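Hypothetical protein (Mus musculus, PDB 1VKB) probably acts as a gamma-glutamylamine cyclotransferase, cyclising the gamma-glutamyl group of its substrate to 5-oxoproline and releasing the amine. Local coordinates at residues A[24-29]-A[144-149]; A[45-50]-A[72-77]; A[58-63]-A[154-159]; A[65-70]-A[126-131]. One frame throughout, in Å; residues are numbered along the deposited sequence.

Contact 1 (A[24-29]-A[144-149]). With FMT (formic acid), chain D.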
loop_
_atom_site.group_PDB
_atom_site.type_symbol
_atom_site.label_atom_id
_atom_site.label_comp_id
_atom_site.label_asym_id
_atom_site.label_seq_id
_atom_site.Cartn_x
_atom_site.Cartn_y
_atom_site.Cartn_z
ATOM N N ARG A 24 4.626 -8.372 2.890
ATOM C CA ARG A 24 5.414 -9.603 3.020
ATOM C C ARG A 24 5.400 -10.344 1.713
ATOM O O ARG A 24 4.372 -10.466 1.061
ATOM C CB ARG A 24 4.862 -10.509 4.110
ATOM C CG ARG A 24 5.194 -10.027 5.511
ATOM C CD ARG A 24 4.682 -10.932 6.589
ATOM N NE ARG A 24 5.318 -10.610 7.868
ATOM C CZ ARG A 24 5.069 -11.287 8.985
ATOM N NH1 ARG A 24 4.187 -12.272 8.978
ATOM N NH2 ARG A 24 5.671 -10.960 10.107
ATOM N N GLY A 25 6.568 -10.785 1.292
ATOM C CA GLY A 25 6.663 -11.557 0.085
ATOM C C GLY A 25 6.613 -10.788 -1.197
ATOM O O GLY A 25 6.642 -11.400 -2.288
ATOM N N GLN A 26 6.520 -9.468 -1.106
ATOM C CA GLN A 26 6.481 -8.615 -2.284
ATOM C C GLN A 26 7.813 -7.846 -2.459
ATOM O O GLN A 26 8.652 -7.789 -1.522
ATOM C CB GLN A 26 5.246 -7.713 -2.237
ATOM C CG GLN A 26 3.928 -8.527 -2.308
ATOM C CD GLN A 26 3.810 -9.319 -3.570
ATOM O OE1 GLN A 26 4.140 -8.808 -4.612
ATOM N NE2 GLN A 26 3.281 -10.545 -3.495
ATOM N N PRO A 27 8.068 -7.330 -3.657
ATOM C CA PRO A 27 9.461 -6.962 -4.004
ATOM C C PRO A 27 10.172 -5.904 -3.149
ATOM O O PRO A 27 11.417 -5.924 -3.109
ATOM C CB PRO A 27 9.359 -6.542 -5.485
ATOM C CG PRO A 27 8.113 -7.230 -5.979
ATOM C CD PRO A 27 7.176 -7.227 -4.825
ATOM N N ASN A 28 9.429 -5.004 -2.492
ATOM C CA ASN A 28 10.048 -3.934 -1.686
ATOM C C ASN A 28 9.883 -4.143 -0.206
ATOM O O ASN A 28 10.156 -3.250 0.588
ATOM C CB ASN A 28 9.543 -2.535 -2.079
ATOM C CG ASN A 28 10.072 -2.068 -3.425
ATOM O OD1 ASN A 28 11.273 -2.234 -3.715
ATOM N ND2 ASN A 28 9.157 -1.574 -4.302
ATOM N N HIS A 29 9.454 -5.327 0.190
ATOM C CA HIS A 29 9.293 -5.600 1.615
ATOM C C HIS A 29 10.576 -5.339 2.427
ATOM O O HIS A 29 10.488 -4.918 3.555
ATOM C CB HIS A 29 8.804 -7.028 1.894
ATOM C CG HIS A 29 8.376 -7.239 3.318
ATOM N ND1 HIS A 29 7.353 -6.509 3.907
ATOM C CD2 HIS A 29 8.867 -8.049 4.285
ATOM C CE1 HIS A 29 7.228 -6.887 5.163
ATOM N NE2 HIS A 29 8.127 -7.822 5.417
ATOM N N SER A 144 -6.423 -7.624 -4.734
ATOM C CA SER A 144 -5.143 -7.775 -4.064
ATOM C C SER A 144 -4.015 -7.691 -5.076
ATOM O O SER A 144 -4.217 -7.978 -6.271
ATOM C CB SER A 144 -5.056 -9.072 -3.258
ATOM O OG SER A 144 -5.049 -10.219 -4.049
ATOM N N TYR A 145 -2.829 -7.364 -4.568
ATOM C CA TYR A 145 -1.623 -7.251 -5.391
ATOM C C TYR A 145 -0.620 -8.385 -5.145
ATOM O O TYR A 145 -0.238 -8.665 -3.999
ATOM C CB TYR A 145 -0.908 -5.944 -5.092
ATOM C CG TYR A 145 0.419 -5.816 -5.815
ATOM C CD1 TYR A 145 0.471 -5.573 -7.157
ATOM C CD2 TYR A 145 1.635 -5.965 -5.119
ATOM C CE1 TYR A 145 1.744 -5.478 -7.850
ATOM C CE2 TYR A 145 2.844 -5.842 -5.756
ATOM C CZ TYR A 145 2.905 -5.621 -7.116
ATOM O OH TYR A 145 4.127 -5.508 -7.721
ATOM N N ASP A 146 -0.144 -8.961 -6.242
ATOM C CA ASP A 146 0.992 -9.867 -6.251
ATOM C C ASP A 146 1.805 -9.572 -7.485
ATOM O O ASP A 146 1.315 -9.783 -8.610
ATOM C CB ASP A 146 0.485 -11.338 -6.270
ATOM C CG ASP A 146 1.587 -12.366 -6.256
ATOM O OD1 ASP A 146 2.809 -12.093 -6.087
ATOM O OD2 ASP A 146 1.276 -13.542 -6.448
ATOM N N SER A 147 3.055 -9.135 -7.294
ATOM C CA SER A 147 3.955 -8.907 -8.417
ATOM C C SER A 147 4.035 -10.119 -9.356
ATOM O O SER A 147 4.142 -9.945 -10.569
ATOM C CB SER A 147 5.346 -8.546 -7.893
ATOM O OG SER A 147 6.215 -8.296 -8.976
ATOM N N GLU A 148 3.950 -11.344 -8.817
ATOM C CA GLU A 148 4.023 -12.580 -9.630
ATOM C C GLU A 148 2.653 -13.130 -10.093
ATOM O O GLU A 148 2.532 -14.303 -10.509
ATOM C CB GLU A 148 4.794 -13.660 -8.822
ATOM C CG GLU A 148 6.215 -13.269 -8.487
ATOM C CD GLU A 148 7.141 -13.184 -9.710
ATOM O OE1 GLU A 148 6.921 -13.917 -10.656
ATOM O OE2 GLU A 148 8.100 -12.393 -9.722
ATOM N N GLY A 149 1.607 -12.322 -9.961
ATOM C CA GLY A 149 0.252 -12.718 -10.323
ATOM C C GLY A 149 0.015 -12.942 -11.809
ATOM O O GLY A 149 0.876 -12.607 -12.622
HETATM C C FMT D . 7.739 -8.176 8.646
HETATM O O1 FMT D . 7.558 -8.479 9.822
HETATM O O2 FMT D . 7.637 -8.995 7.756
#
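The side-chain amide of Q26 is gripped at both of its polar atoms by the turn at D146-G149. Two hydrogen bonds do this. S147 N donates to Q26 OE1 at 2.9 Å with an almost straight N-H (173°), and Q26 NE2 donates to D146 OD1 at 3.1 Å. The acceptor lies in the amide plane, yet the donor stands above the carboxylate plane, because the two flat groups are turned 86° apart. E148 N reaches the same OD1 from the opposite face, also at 3.1 Å, so one oxygen serves two N-H groups. With CG beside the backbone N and the chain bent at chi2 (-61°), the Q26 amide comes round to face the loop. Cutting Q26 back to alanine is likely to leave S147 N without its acceptor and D146 OD1 with one donor fewer.

In motif terms, D146 makes an Asx turn inside a type I turn (D146-G149), while Q26-H29 is a second type I turn, on the loop leading from strand 14-18 to helix 30-33.

Packing is limited to a few atoms. Q26 OE1 lies 3.4 Å from Y145 CE2, obliquely to the ring, and P27 CG rests 3.6 Å from S147 CB. The hydroxyl of S147 is engaged elsewhere, with Y155 N.

Hydrogen bonds hold a formate, probably from the crystallisation liquor, on the far side of segment 24-29. R24 NE (2.8 Å) and H29 NE2 (2.7 Å) both donate to its O2, and R24 NH2 to its O1, the guanidinium and imidazole each meeting the formate at an edge.

Contact 2 (A[45-50]-A[72-77])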
loop_
_atom_site.group_PDB
_atom_site.type_symbol
_atom_site.label_atom_id
_atom_site.label_comp_id
_atom_site.label_asym_id
_atom_site.label_seq_id
_atom_site.Cartn_x
_atom_site.Cartn_y
_atom_site.Cartn_z
ATOM N N ARG A 45 -3.730 -8.913 9.005
ATOM C CA ARG A 45 -4.235 -8.760 7.638
ATOM C C ARG A 45 -5.554 -8.044 7.701
ATOM O O ARG A 45 -6.327 -8.219 8.673
ATOM C CB ARG A 45 -4.460 -10.123 7.003
ATOM C CG ARG A 45 -3.202 -10.923 6.713
ATOM C CD ARG A 45 -3.484 -12.264 6.035
ATOM N NE ARG A 45 -4.333 -13.146 6.862
ATOM C CZ ARG A 45 -5.639 -13.410 6.663
ATOM N NH1 ARG A 45 -6.315 -12.865 5.653
ATOM N NH2 ARG A 45 -6.279 -14.233 7.493
ATOM N N GLY A 46 -5.851 -7.279 6.651
ATOM C CA GLY A 46 -7.088 -6.510 6.591
ATOM C C GLY A 46 -7.550 -6.221 5.176
ATOM O O GLY A 46 -6.877 -6.601 4.201
ATOM N N CYS A 47 -8.738 -5.633 5.061
ATOM C CA CYS A 47 -9.241 -5.108 3.770
ATOM C C CYS A 47 -9.815 -3.740 4.028
ATOM O O CYS A 47 -10.366 -3.481 5.105
ATOM C CB CYS A 47 -10.448 -6.012 3.336
ATOM S SG CYS A 47 -10.792 -6.107 1.567
ATOM N N THR A 48 -9.711 -2.853 3.060
ATOM C CA THR A 48 -10.258 -1.524 3.251
ATOM C C THR A 48 -11.748 -1.644 3.447
ATOM O O THR A 48 -12.396 -2.514 2.850
ATOM C CB THR A 48 -9.915 -0.611 2.065
ATOM O OG1 THR A 48 -10.342 -1.182 0.806
ATOM C CG2 THR A 48 -8.435 -0.468 1.985
ATOM N N VAL A 49 -12.305 -0.832 4.322
ATOM C CA VAL A 49 -13.765 -0.817 4.496
ATOM C C VAL A 49 -14.443 -0.220 3.275
ATOM O O VAL A 49 -15.412 -0.779 2.762
ATOM C CB VAL A 49 -14.178 -0.094 5.813
ATOM C CG1 VAL A 49 -15.656 0.182 5.842
ATOM C CG2 VAL A 49 -13.722 -0.934 7.036
ATOM N N GLU A 50 -13.934 0.910 2.813
ATOM C CA GLU A 50 -14.358 1.510 1.556
ATOM C C GLU A 50 -13.709 0.792 0.374
ATOM O O GLU A 50 -12.631 0.209 0.507
ATOM C CB GLU A 50 -14.014 2.997 1.535
ATOM C CG GLU A 50 -14.466 3.710 0.260
ATOM C CD GLU A 50 -15.973 3.653 -0.007
ATOM O OE1 GLU A 50 -16.491 2.627 -0.571
ATOM O OE2 GLU A 50 -16.630 4.687 0.317
ATOM N N GLY A 72 -14.338 0.302 -7.656
ATOM C CA GLY A 72 -13.471 -0.875 -7.497
ATOM C C GLY A 72 -13.901 -1.795 -6.352
ATOM O O GLY A 72 -15.053 -2.072 -6.211
ATOM N N HIS A 73 -12.962 -2.257 -5.529
ATOM C CA HIS A 73 -13.206 -3.298 -4.531
ATOM C C HIS A 73 -12.576 -2.968 -3.201
ATOM O O HIS A 73 -11.719 -2.102 -3.116
ATOM C CB HIS A 73 -12.607 -4.597 -5.040
ATOM C CG HIS A 73 -13.022 -4.904 -6.433
ATOM N ND1 HIS A 73 -14.230 -5.497 -6.731
ATOM C CD2 HIS A 73 -12.437 -4.611 -7.622
ATOM C CE1 HIS A 73 -14.355 -5.594 -8.045
ATOM N NE2 HIS A 73 -13.287 -5.054 -8.609
ATOM N N CYS A 74 -12.972 -3.673 -2.151
ATOM C CA CYS A 74 -12.243 -3.558 -0.917
ATOM C C CYS A 74 -10.906 -4.227 -1.216
ATOM O O CYS A 74 -10.866 -5.273 -1.898
ATOM C CB CYS A 74 -12.988 -4.199 0.256
ATOM S SG CYS A 74 -12.624 -5.914 0.638
ATOM N N VAL A 75 -9.826 -3.583 -0.824
ATOM C CA VAL A 75 -8.462 -4.023 -1.174
ATOM C C VAL A 75 -7.810 -4.660 0.056
ATOM O O VAL A 75 -7.859 -4.093 1.143
ATOM C CB VAL A 75 -7.646 -2.860 -1.713
ATOM C CG1 VAL A 75 -6.166 -3.196 -1.839
ATOM C CG2 VAL A 75 -8.182 -2.453 -3.104
ATOM N N THR A 76 -7.214 -5.839 -0.120
ATOM C CA THR A 76 -6.604 -6.579 0.979
ATOM C C THR A 76 -5.161 -6.127 1.166
ATOM O O THR A 76 -4.503 -5.624 0.235
ATOM C CB THR A 76 -6.651 -8.138 0.726
ATOM O OG1 THR A 76 -5.887 -8.477 -0.431
ATOM C CG2 THR A 76 -8.037 -8.613 0.408
ATOM N N GLY A 77 -4.645 -6.339 2.366
ATOM C CA GLY A 77 -3.277 -5.952 2.654
ATOM C C GLY A 77 -2.941 -6.298 4.070
ATOM O O GLY A 77 -3.606 -7.126 4.719
#
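C47 reaches across to C74 through its sulfur, SG to SG 2.1 Å, a disulfide bond with a chi3 of 88°, near the right angle preferred by disulfides. Both cysteines are deposited in two conformers, so this geometry holds for one of them. C47 SG also lies 3.9 Å from CG2 of T76, the residue it faces as a non-hydrogen-bonded antiparallel pair; the disulfide therefore runs diagonally, to a residue two places before its strand partner.

T48 carries the polar side chain of the contact. Its OG1 accepts from V75 N at 2.9 Å with an N-H angle of 174° and donates to E50 O at 2.7 Å, meeting that carbonyl nearly end-on. OG1 sits between the backbone N and the carbonyl carbon (chi1 55°), which leaves it beside V75 N. The hydroxyl thus takes the place a backbone carbonyl would fill in a regular pair, while T48 N still donates to V75 O.

These residues belong to the antiparallel pairing of strands 40-48 and 76-82 in the mixed sheet of the cyclotransferase-like fold, where segment 45-50 runs out of the sheet and segment 72-77 runs in. Strand 40-48 also pairs with 101-109, with C47 bonded through its backbone to Q108.

Further into the strands, G46 and G77 are a hydrogen-bonded pair: G46 N to G77 O at 3.0 Å and G77 N to G46 O at 2.9 Å. CA-H groups fill in beside the carbonyls. C47 CA lies 3.1 Å from V75 O, and T76 CA makes a similar approach to G46 O.

Contact 3 (A[58-63]-A[154-159]). With FMT (formic acid), chain B.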
loop_
_atom_site.group_PDB
_atom_site.type_symbol
_atom_site.label_atom_id
_atom_site.label_comp_id
_atom_site.label_asym_id
_atom_site.label_seq_id
_atom_site.Cartn_x
_atom_site.Cartn_y
_atom_site.Cartn_z
ATOM N N GLY A 58 1.862 1.946 -15.259
ATOM C CA GLY A 58 3.096 2.649 -15.546
ATOM C C GLY A 58 4.210 1.702 -15.957
ATOM O O GLY A 58 4.068 0.486 -15.914
ATOM N N GLU A 59 5.343 2.289 -16.355
ATOM C CA GLU A 59 6.424 1.508 -16.894
ATOM C C GLU A 59 7.066 0.564 -15.902
ATOM O O GLU A 59 7.706 -0.428 -16.297
ATOM C CB GLU A 59 7.502 2.437 -17.482
ATOM C CG GLU A 59 6.951 3.289 -18.612
ATOM C CD GLU A 59 7.482 2.929 -19.981
ATOM O OE1 GLU A 59 7.849 1.754 -20.228
ATOM O OE2 GLU A 59 7.526 3.852 -20.819
ATOM N N HIS A 60 6.908 0.824 -14.616
ATOM C CA HIS A 60 7.466 -0.038 -13.575
ATOM C C HIS A 60 6.498 -1.072 -13.036
ATOM O O HIS A 60 6.863 -1.846 -12.147
ATOM C CB HIS A 60 7.956 0.824 -12.418
ATOM C CG HIS A 60 8.984 1.798 -12.852
ATOM N ND1 HIS A 60 10.227 1.388 -13.262
ATOM C CD2 HIS A 60 8.917 3.127 -13.095
ATOM C CE1 HIS A 60 10.913 2.435 -13.692
ATOM N NE2 HIS A 60 10.139 3.506 -13.595
ATOM N N ASN A 61 5.298 -1.107 -13.585
ATOM C CA ASN A 61 4.264 -2.009 -13.082
ATOM C C ASN A 61 4.079 -1.864 -11.559
ATOM O O ASN A 61 4.003 -2.836 -10.793
ATOM C CB ASN A 61 4.580 -3.459 -13.464
ATOM C CG ASN A 61 4.679 -3.656 -14.970
ATOM O OD1 ASN A 61 4.055 -2.926 -15.749
ATOM N ND2 ASN A 61 5.476 -4.645 -15.398
ATOM N N ILE A 62 3.929 -0.628 -11.140
ATOM C CA ILE A 62 3.700 -0.280 -9.727
ATOM C C ILE A 62 2.218 -0.441 -9.386
ATOM O O ILE A 62 1.345 -0.119 -10.203
ATOM C CB ILE A 62 4.168 1.157 -9.504
ATOM C CG1 ILE A 62 5.704 1.135 -9.421
ATOM C CG2 ILE A 62 3.657 1.702 -8.216
ATOM C CD1 ILE A 62 6.316 2.532 -9.533
ATOM N N PRO A 63 1.918 -0.953 -8.209
ATOM C CA PRO A 63 0.554 -0.928 -7.748
ATOM C C PRO A 63 0.157 0.420 -7.154
ATOM O O PRO A 63 0.884 1.006 -6.328
ATOM C CB PRO A 63 0.534 -1.999 -6.670
ATOM C CG PRO A 63 1.910 -1.917 -6.031
ATOM C CD PRO A 63 2.804 -1.626 -7.243
ATOM N N ARG A 154 5.197 -7.833 -13.705
ATOM C CA ARG A 154 6.090 -7.945 -12.593
ATOM C C ARG A 154 6.718 -6.576 -12.337
ATOM O O ARG A 154 7.093 -5.827 -13.271
ATOM C CB ARG A 154 7.130 -9.008 -12.956
ATOM C CG ARG A 154 8.104 -9.407 -11.868
ATOM C CD ARG A 154 9.340 -10.199 -12.414
ATOM N NE ARG A 154 10.067 -10.838 -11.343
ATOM C CZ ARG A 154 11.089 -10.312 -10.668
ATOM N NH1 ARG A 154 11.585 -9.123 -10.947
ATOM N NH2 ARG A 154 11.631 -11.027 -9.705
ATOM N N TYR A 155 6.827 -6.234 -11.068
ATOM C CA TYR A 155 7.413 -4.980 -10.668
ATOM C C TYR A 155 8.836 -4.837 -11.177
ATOM O O TYR A 155 9.612 -5.792 -11.147
ATOM C CB TYR A 155 7.393 -4.863 -9.150
ATOM C CG TYR A 155 8.143 -3.673 -8.640
ATOM C CD1 TYR A 155 7.586 -2.391 -8.694
ATOM C CD2 TYR A 155 9.426 -3.809 -8.093
ATOM C CE1 TYR A 155 8.259 -1.301 -8.175
ATOM C CE2 TYR A 155 10.118 -2.703 -7.584
ATOM C CZ TYR A 155 9.551 -1.462 -7.650
ATOM O OH TYR A 155 10.224 -0.400 -7.149
ATOM N N ASN A 156 9.164 -3.657 -11.672
ATOM C CA ASN A 156 10.553 -3.375 -11.977
ATOM C C ASN A 156 10.969 -2.073 -11.315
ATOM O O ASN A 156 10.154 -1.152 -11.127
ATOM C CB ASN A 156 10.865 -3.517 -13.470
ATOM C CG ASN A 156 10.163 -2.547 -14.302
ATOM O OD1 ASN A 156 10.531 -1.367 -14.325
ATOM N ND2 ASN A 156 9.135 -3.006 -15.013
ATOM N N PRO A 157 12.221 -2.018 -10.868
ATOM C CA PRO A 157 12.648 -0.945 -9.997
ATOM C C PRO A 157 12.784 0.381 -10.725
ATOM O O PRO A 157 12.985 0.438 -11.938
ATOM C CB PRO A 157 13.995 -1.434 -9.455
ATOM C CG PRO A 157 14.501 -2.331 -10.454
ATOM C CD PRO A 157 13.304 -2.978 -11.118
ATOM N N ARG A 158 12.680 1.448 -9.943
ATOM C CA ARG A 158 12.438 2.781 -10.491
ATOM C C ARG A 158 13.454 3.308 -11.478
ATOM O O ARG A 158 13.073 4.042 -12.415
ATOM C CB ARG A 158 12.280 3.773 -9.353
ATOM C CG ARG A 158 10.916 3.680 -8.738
ATOM C CD ARG A 158 10.740 4.613 -7.563
ATOM N NE ARG A 158 9.674 4.177 -6.665
ATOM C CZ ARG A 158 9.284 4.875 -5.594
ATOM N NH1 ARG A 158 9.861 6.063 -5.332
ATOM N NH2 ARG A 158 8.316 4.388 -4.802
ATOM N N GLU A 159 14.732 2.962 -11.297
ATOM C CA GLU A 159 15.771 3.480 -12.171
ATOM C C GLU A 159 15.955 2.711 -13.470
ATOM O O GLU A 159 16.800 3.082 -14.307
ATOM C CB GLU A 159 17.103 3.572 -11.421
ATOM C CG GLU A 159 17.112 4.635 -10.325
ATOM C CD GLU A 159 16.953 6.048 -10.875
HETATM C C FMT B . 7.679 1.394 -5.865
HETATM O O1 FMT B . 6.891 2.284 -5.481
HETATM O O2 FMT B . 8.669 1.560 -6.625
#
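R154 meets N61 through its backbone: N61 ND2 donates to R154 O at 2.9 Å, coming from above the carbonyl plane although the oxygen lies in the plane of the amide. The R154 side chain turns away to a salt bridge with E148.

Y155 comes next, and its ring edge receives I62, with CG1 3.7 Å from CE1, the two side chains lying alongside and pointing the same way. At the far end of the ring, OH donates to O2 of a formate, probably from the crystallisation liquor, at 2.6 Å.

N156 makes three clear hydrogen bonds to the turn. Its N donates to H60 O at 3.0 Å, almost straight at 171°. Its ND2 donates to E59 O at 3.2 Å, in the carbonyl plane and on a lone pair, and its OD1 accepts from H60 ND1 at 3.0 Å, which also bonds weakly to N156 O. With CG between the backbone N and the carbonyl carbon (chi1 65°), the amide folds back over the H60 backbone, its plane 58° from the imidazole. A leucine in its place would probably leave E59 O without this donor and H60 ND1 without its stronger N156 acceptor, the ring held less firmly.

R158 lays its CA over one face of the H60 ring, 3.8 Å from the centroid, a CH-pi contact offset toward the rim. Its extended side chain grips the formate through NE and NH2.

The type I turn at 58-61 belongs to the hairpin bend between strands 54-57 and 62-66. The C-terminal segment is strapped across that bend, and R158 reaches on to F93, at the end of helix 84-93, in a cation-pi contact.

Contact 4 (A[65-70]-A[126-131])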
loop_
_atom_site.group_PDB
_atom_site.type_symbol
_atom_site.label_atom_id
_atom_site.label_comp_id
_atom_site.label_asym_id
_atom_site.label_seq_id
_atom_site.Cartn_x
_atom_site.Cartn_y
_atom_site.Cartn_z
ATOM N N LEU A 65 -3.221 2.431 -5.385
ATOM C CA LEU A 65 -4.569 2.508 -4.862
ATOM C C LEU A 65 -5.103 3.917 -5.160
ATOM O O LEU A 65 -4.650 4.930 -4.566
ATOM C CB LEU A 65 -4.590 2.200 -3.359
ATOM C CG LEU A 65 -5.965 1.893 -2.768
ATOM C CD1 LEU A 65 -6.508 0.593 -3.373
ATOM C CD2 LEU A 65 -5.847 1.743 -1.265
ATOM N N LEU A 66 -6.001 3.984 -6.152
ATOM C CA LEU A 66 -6.485 5.259 -6.658
ATOM C C LEU A 66 -7.497 5.818 -5.675
ATOM O O LEU A 66 -8.376 5.099 -5.213
ATOM C CB LEU A 66 -7.072 5.137 -8.040
ATOM C CG LEU A 66 -6.297 4.384 -9.081
ATOM C CD1 LEU A 66 -7.016 4.444 -10.428
ATOM C CD2 LEU A 66 -4.885 4.929 -9.147
ATOM N N TYR A 67 -7.403 7.112 -5.393
ATOM C CA TYR A 67 -8.286 7.715 -4.400
ATOM C C TYR A 67 -9.632 8.068 -5.051
ATOM O O TYR A 67 -9.910 9.226 -5.370
ATOM C CB TYR A 67 -7.647 8.911 -3.691
ATOM C CG TYR A 67 -8.481 9.247 -2.489
ATOM C CD1 TYR A 67 -8.448 8.448 -1.356
ATOM C CD2 TYR A 67 -9.435 10.260 -2.554
ATOM C CE1 TYR A 67 -9.281 8.693 -0.279
ATOM C CE2 TYR A 67 -10.283 10.516 -1.476
ATOM C CZ TYR A 67 -10.207 9.725 -0.349
ATOM O OH TYR A 67 -11.040 9.991 0.735
ATOM N N LEU A 68 -10.432 7.031 -5.249
ATOM C CA LEU A 68 -11.763 7.100 -5.790
ATOM C C LEU A 68 -12.671 6.217 -4.941
ATOM O O LEU A 68 -13.059 5.090 -5.354
ATOM C CB LEU A 68 -11.751 6.600 -7.231
ATOM C CG LEU A 68 -11.022 7.549 -8.201
ATOM C CD1 LEU A 68 -10.624 6.828 -9.442
ATOM C CD2 LEU A 68 -11.928 8.735 -8.531
ATOM N N PRO A 69 -12.964 6.680 -3.728
ATOM C CA PRO A 69 -13.737 5.875 -2.808
ATOM C C PRO A 69 -15.073 5.463 -3.405
ATOM O O PRO A 69 -15.746 6.284 -4.050
ATOM C CB PRO A 69 -13.870 6.758 -1.558
ATOM C CG PRO A 69 -13.414 8.085 -1.943
ATOM C CD PRO A 69 -12.521 7.943 -3.132
ATOM N N GLY A 70 -15.410 4.179 -3.251
ATOM C CA GLY A 70 -16.676 3.629 -3.710
ATOM C C GLY A 70 -16.597 3.073 -5.114
ATOM O O GLY A 70 -17.576 2.570 -5.581
ATOM N N VAL A 126 -2.536 4.900 4.666
ATOM C CA VAL A 126 -2.406 4.139 3.412
ATOM C C VAL A 126 -1.865 5.100 2.364
ATOM O O VAL A 126 -2.238 6.286 2.381
ATOM C CB VAL A 126 -3.791 3.622 2.935
ATOM C CG1 VAL A 126 -3.632 2.759 1.674
ATOM C CG2 VAL A 126 -4.458 2.795 4.021
ATOM N N TYR A 127 -0.959 4.623 1.514
ATOM C CA TYR A 127 -0.442 5.432 0.393
ATOM C C TYR A 127 -1.432 5.322 -0.787
ATOM O O TYR A 127 -1.502 4.286 -1.432
ATOM C CB TYR A 127 0.992 4.996 0.034
ATOM C CG TYR A 127 1.921 5.359 1.171
ATOM C CD1 TYR A 127 2.295 6.697 1.373
ATOM C CD2 TYR A 127 2.367 4.401 2.084
ATOM C CE1 TYR A 127 3.097 7.060 2.441
ATOM C CE2 TYR A 127 3.149 4.776 3.216
ATOM C CZ TYR A 127 3.525 6.086 3.351
ATOM O OH TYR A 127 4.295 6.467 4.416
ATOM N N THR A 128 -2.272 6.356 -0.967
ATOM C CA THR A 128 -3.242 6.418 -2.085
ATOM C C THR A 128 -2.712 7.390 -3.119
ATOM O O THR A 128 -1.728 8.054 -2.884
ATOM C CB THR A 128 -4.613 6.854 -1.594
ATOM O OG1 THR A 128 -4.519 8.163 -1.009
ATOM C CG2 THR A 128 -5.068 5.964 -0.481
ATOM N N THR A 129 -3.352 7.484 -4.275
ATOM C CA THR A 129 -2.978 8.519 -5.210
ATOM C C THR A 129 -4.147 9.151 -5.936
ATOM O O THR A 129 -5.068 8.454 -6.364
ATOM C CB THR A 129 -1.914 8.068 -6.171
ATOM O OG1 THR A 129 -1.578 9.184 -6.997
ATOM C CG2 THR A 129 -2.406 7.012 -7.129
ATOM N N ALA A 130 -4.089 10.477 -5.991
ATOM C CA ALA A 130 -4.974 11.336 -6.788
ATOM C C ALA A 130 -4.207 11.861 -8.012
ATOM O O ALA A 130 -4.753 12.631 -8.819
ATOM C CB ALA A 130 -5.436 12.491 -5.975
ATOM N N THR A 131 -2.951 11.452 -8.188
ATOM C CA THR A 131 -2.142 12.021 -9.309
ATOM C C THR A 131 -1.778 10.946 -10.330
ATOM O O THR A 131 -0.768 11.034 -10.970
ATOM C CB THR A 131 -0.858 12.678 -8.760
ATOM O OG1 THR A 131 -0.158 11.751 -7.898
ATOM C CG2 THR A 131 -1.174 13.881 -7.897
#
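L65 and V126 meet where strand 62-66 runs parallel to strand 121-129, the one parallel pairing in the mixed sheet of this cyclotransferase-like fold. Their side chains approach at a slant, L65 CD2 touching V126 CG1 at 3.8 Å, and L65 packs on F52 and L54 as well. L66 and T129 lie side by side on the same sheet face, pointing the same way, with L66 CD2 3.8 Å from T129 CG2. T129 can offer its methyl because OG1 stands anti to the backbone N (chi1 -177°). Y67 and T128 also run alongside, CD1 of the ring 4.0 Å from OG1; that hydroxyl is engaged with T103 and Q101 on the neighbouring strand 101-109.

Two backbone bonds fix the register: T129 N to L65 O at 2.9 Å, then Y67 N to T129 O, also 2.9 Å. Past them segment 65-70 bends away in an inverse gamma turn centred on Y67, closed by L68 N on L66 O at 2.8 Å, and P69 CD comes to lie over a face of the Y67 ring. Segment 126-131 finishes with an ST turn, where T131 N donates to T129 OG1 at 2.9 Å with an angle of 159°.

From the N terminus, the loop after strand 14-18 opens contact 1, which closes only at 144-149. Inside it, contact 2 ties strand 40-48 to strand 76-82. Contact 3 opens at 58-63, within the loop of contact 2, and closes near the C terminus at 154-159, so it crosses both contact 1 and contact 2. Contact 4, nested in contacts 1 and 3 and crossing contact 2, joins strands 62-66 and 121-129. Contacts 1 and 3 touch through Y145, which packs on P63 and Y155; contacts 1 and 2 touch at S144 and T76, contacts 2 and 4 where V75 meets L65. The C-terminal tail is thus tied to the 144-149 loop, which itself holds the 24-29 loop, and to the hairpin bend.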